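Local coordinates for protein metallopeptidase containing co-catalytic metalloactive site (Shewanella denitrificans OS217, PDB 3B2Y) that binds a metal ion and probably acts as a zinc-dependent carboxypeptidase-like hydrolase of the M14 family, at residues V180-P185 and D219-N224. Sequence-based numbering, arbitrary orientation.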
ATOM      1  N   VAL A 180     -12.259   3.316   0.203  1.00 29.77           N
ATOM      2  CA  VAL A 180     -11.023   3.981  -0.074  1.00 26.00           C
ATOM      3  C   VAL A 180     -10.942   5.298   0.715  1.00 29.84           C
ATOM      4  O   VAL A 180     -11.902   6.072   0.763  1.00 28.35           O
ATOM      5  CB  VAL A 180     -10.865   4.273  -1.573  1.00 30.12           C
ATOM      6  CG1 VAL A 180     -11.970   5.261  -2.106  1.00 25.79           C
ATOM      7  CG2 VAL A 180      -9.514   4.873  -1.785  1.00 39.44           C
ATOM      8  N   TYR A 181      -9.806   5.548   1.347  1.00 25.87           N
ATOM      9  CA  TYR A 181      -9.511   6.889   1.849  1.00 29.11           C
ATOM     10  C   TYR A 181      -8.894   7.700   0.725  1.00 32.25           C
ATOM     11  O   TYR A 181      -8.038   7.202   0.029  1.00 27.85           O
ATOM     12  CB  TYR A 181      -8.447   6.821   2.934  1.00 28.77           C
ATOM     13  CG  TYR A 181      -8.836   6.155   4.209  1.00 33.27           C
ATOM     14  CD1 TYR A 181      -8.693   4.781   4.384  1.00 36.03           C
ATOM     15  CD2 TYR A 181      -9.290   6.903   5.267  1.00 34.21           C
ATOM     16  CE1 TYR A 181      -9.015   4.190   5.566  1.00 40.77           C
ATOM     17  CE2 TYR A 181      -9.595   6.331   6.462  1.00 40.15           C
ATOM     18  CZ  TYR A 181      -9.469   4.984   6.622  1.00 34.69           C
ATOM     19  OH  TYR A 181      -9.822   4.434   7.849  1.00 45.96           O
ATOM     20  N   SER A 182      -9.243   8.957   0.568  1.00 29.22           N
ATOM     21  CA  SER A 182      -8.608   9.750  -0.481  1.00 31.36           C
ATOM     22  C   SER A 182      -8.300  11.183  -0.027  1.00 28.13           C
ATOM     23  O   SER A 182      -8.957  11.711   0.851  1.00 30.47           O
ATOM     24  CB  SER A 182      -9.480   9.745  -1.755  1.00 31.41           C
ATOM     25  OG  SER A 182     -10.453  10.720  -1.699  1.00 45.90           O
ATOM     26  N   PHE A 183      -7.306  11.788  -0.671  1.00 25.49           N
ATOM     27  CA  PHE A 183      -6.861  13.176  -0.435  1.00 22.96           C
ATOM     28  C   PHE A 183      -6.658  13.823  -1.813  1.00 26.50           C
ATOM     29  O   PHE A 183      -5.903  13.323  -2.641  1.00 27.78           O
ATOM     30  CB  PHE A 183      -5.554  13.218   0.374  1.00 33.59           C
ATOM     31  CG  PHE A 183      -5.571  12.387   1.668  1.00 28.81           C
ATOM     32  CD1 PHE A 183      -5.486  10.991   1.630  1.00 28.55           C
ATOM     33  CD2 PHE A 183      -5.679  12.995   2.879  1.00 36.50           C
ATOM     34  CE1 PHE A 183      -5.499  10.247   2.792  1.00 34.94           C
ATOM     35  CE2 PHE A 183      -5.699  12.254   4.019  1.00 32.67           C
ATOM     36  CZ  PHE A 183      -5.598  10.880   3.969  1.00 37.33           C
ATOM     37  N   GLU A 184      -7.387  14.906  -2.068  1.00 27.71           N
ATOM     38  CA  GLU A 184      -7.178  15.761  -3.239  1.00 31.30           C
ATOM     39  C   GLU A 184      -7.241  17.201  -2.769  1.00 31.26           C
ATOM     40  O   GLU A 184      -7.943  17.502  -1.788  1.00 32.07           O
ATOM     41  CB  GLU A 184      -8.261  15.547  -4.317  1.00 33.84           C
ATOM     42  CG  GLU A 184      -8.420  14.069  -4.732  1.00 30.11           C
ATOM     43  CD  GLU A 184      -9.272  13.880  -5.982  1.00 36.44           C
ATOM     44  OE1 GLU A 184      -9.224  14.738  -6.892  1.00 48.12           O
ATOM     45  OE2 GLU A 184     -10.003  12.869  -6.055  1.00 41.18           O
ATOM     46  N   PRO A 185      -6.563  18.114  -3.486  1.00 32.40           N
ATOM     47  CA  PRO A 185      -6.642  19.535  -3.135  1.00 33.55           C
ATOM     48  C   PRO A 185      -7.891  20.194  -3.733  1.00 36.50           C
ATOM     49  O   PRO A 185      -7.786  21.144  -4.495  1.00 42.25           O
ATOM     50  CB  PRO A 185      -5.359  20.105  -3.750  1.00 32.85           C
ATOM     51  CG  PRO A 185      -5.197  19.309  -5.010  1.00 35.09           C
ATOM     52  CD  PRO A 185      -5.695  17.898  -4.651  1.00 31.81           C
ATOM     53  N   ASP A 219     -20.455   6.846  -0.072  1.00 45.94           N
ATOM     54  CA  ASP A 219     -20.354   6.241  -1.385  1.00 43.65           C
ATOM     55  C   ASP A 219     -18.972   5.529  -1.476  1.00 36.76           C
ATOM     56  O   ASP A 219     -18.333   5.558  -2.514  1.00 36.61           O
ATOM     57  CB  ASP A 219     -20.545   7.286  -2.519  1.00 43.08           C
ATOM     58  CG  ASP A 219     -21.979   7.915  -2.562  1.00 55.69           C
ATOM     59  OD1 ASP A 219     -22.938   7.384  -1.941  1.00 65.53           O
ATOM     60  OD2 ASP A 219     -22.151   8.955  -3.249  1.00 52.40           O
ATOM     61  N   GLY A 220     -18.538   4.883  -0.407  1.00 32.90           N
ATOM     62  CA  GLY A 220     -17.282   4.134  -0.397  1.00 30.71           C
ATOM     63  C   GLY A 220     -15.977   4.937  -0.344  1.00 26.92           C
ATOM     64  O   GLY A 220     -14.933   4.380  -0.545  1.00 29.35           O
ATOM     65  N   VAL A 221     -16.061   6.241  -0.098  1.00 26.71           N
ATOM     66  CA  VAL A 221     -14.921   7.137  -0.031  1.00 28.69           C
ATOM     67  C   VAL A 221     -14.918   7.828   1.324  1.00 29.20           C
ATOM     68  O   VAL A 221     -15.990   8.204   1.829  1.00 29.80           O
ATOM     69  CB  VAL A 221     -14.977   8.173  -1.166  1.00 31.55           C
ATOM     70  CG1 VAL A 221     -13.847   9.193  -1.024  1.00 32.91           C
ATOM     71  CG2 VAL A 221     -14.854   7.447  -2.517  1.00 29.14           C
ATOM     72  N   ILE A 222     -13.739   7.876   1.958  1.00 27.97           N
ATOM     73  CA  ILE A 222     -13.486   8.780   3.089  1.00 29.72           C
ATOM     74  C   ILE A 222     -12.524   9.860   2.589  1.00 31.35           C
ATOM     75  O   ILE A 222     -11.402   9.549   2.195  1.00 25.69           O
ATOM     76  CB  ILE A 222     -12.864   8.013   4.276  1.00 32.47           C
ATOM     77  CG1 ILE A 222     -13.885   7.058   4.895  1.00 30.50           C
ATOM     78  CG2 ILE A 222     -12.282   8.976   5.347  1.00 31.70           C
ATOM     79  CD1 ILE A 222     -13.214   5.670   5.276  1.00 37.22           C
ATOM     80  N   PHE A 223     -12.953  11.118   2.618  1.00 27.42           N
ATOM     81  CA  PHE A 223     -12.226  12.154   1.901  1.00 30.39           C
ATOM     82  C   PHE A 223     -11.499  13.172   2.801  1.00 31.39           C
ATOM     83  O   PHE A 223     -12.100  13.814   3.657  1.00 30.37           O
ATOM     84  CB  PHE A 223     -13.204  12.871   0.984  1.00 32.22           C
ATOM     85  CG  PHE A 223     -12.561  13.830   0.039  1.00 30.64           C
ATOM     86  CD1 PHE A 223     -11.682  13.386  -0.912  1.00 34.19           C
ATOM     87  CD2 PHE A 223     -12.897  15.189   0.069  1.00 36.57           C
ATOM     88  CE1 PHE A 223     -11.105  14.265  -1.816  1.00 34.44           C
ATOM     89  CE2 PHE A 223     -12.313  16.066  -0.829  1.00 38.70           C
ATOM     90  CZ  PHE A 223     -11.400  15.578  -1.766  1.00 24.55           C
ATOM     91  N   ASN A 224     -10.196  13.313   2.583  1.00 28.51           N
ATOM     92  CA  ASN A 224      -9.419  14.351   3.240  1.00 29.99           C
ATOM     93  C   ASN A 224      -9.497  14.276   4.753  1.00 29.78           C
ATOM     94  O   ASN A 224      -9.551  15.294   5.426  1.00 30.72           O
ATOM     95  CB  ASN A 224      -9.797  15.748   2.744  1.00 26.44           C
ATOM     96  CG  ASN A 224      -9.080  16.129   1.438  1.00 30.88           C
ATOM     97  OD1 ASN A 224      -8.148  15.460   1.007  1.00 28.30           O
ATOM     98  ND2 ASN A 224      -9.501  17.220   0.842  1.00 34.69           N
TER
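Val180 and Ser182 each give both their N-H and C=O to the 219-224 segment, pairing strands 179-183 and 221-223 in parallel. Val180 N bonds Gly220 O and Val180 O accepts Ile222 N; Ser182 N then reaches Ile222 O at 2.8 Å, and Asn224 N meets Ser182 O in an almost straight bond (177°). The ladder continues through a side chain where the second strand has ended: the Asn224 amide turns back on Glu184, ND2 donating to Glu184 O at 3.1 Å, with the acceptor in the amide plane, while OD1 takes a weak bond from Glu184 N. The carboxamide thus spans both the N-H and the C=O of Glu184, carrying the pairing one residue beyond strand 179-183. With an alanine here in place of Asn224, Glu184 N and O are likely to lose these two partners.

Apolar contacts fall on both faces of the sheet. Tyr181 and Ile222 stand side by side, Ile222 CD1 lying over one face of the phenol ring, 4.1 Å from its centroid, in a CH-pi contact, and Ile222 CG2 touching Tyr181 CD2 at 3.6 Å. The tyrosine also touches Glu246, the predicted proton donor/acceptor. On the other face Val180 CG1 packs on Val221 CG2, and Ser182 OG sits in plane at the Phe223 ring edge, 3.0 Å from CD1, while hydrogen-bonding Ser193 of helix 191-201. Glu184 CG approaches the same ring edge, and its OE2 bonds Ser193 OG and Gly190 N.

Strand 221-223 borders the mixed six-stranded sheet, and strand 179-183 joins it to antiparallel strand 242-248. Helix 191-201 links the two parallel strands in a beta-alpha-beta crossover, packing against Val180 and Val221. Four backbone bonds fix the register, while Ile222 CD1 backs one face of the Tyr181 ring and probably restricts its tilt beside Glu246.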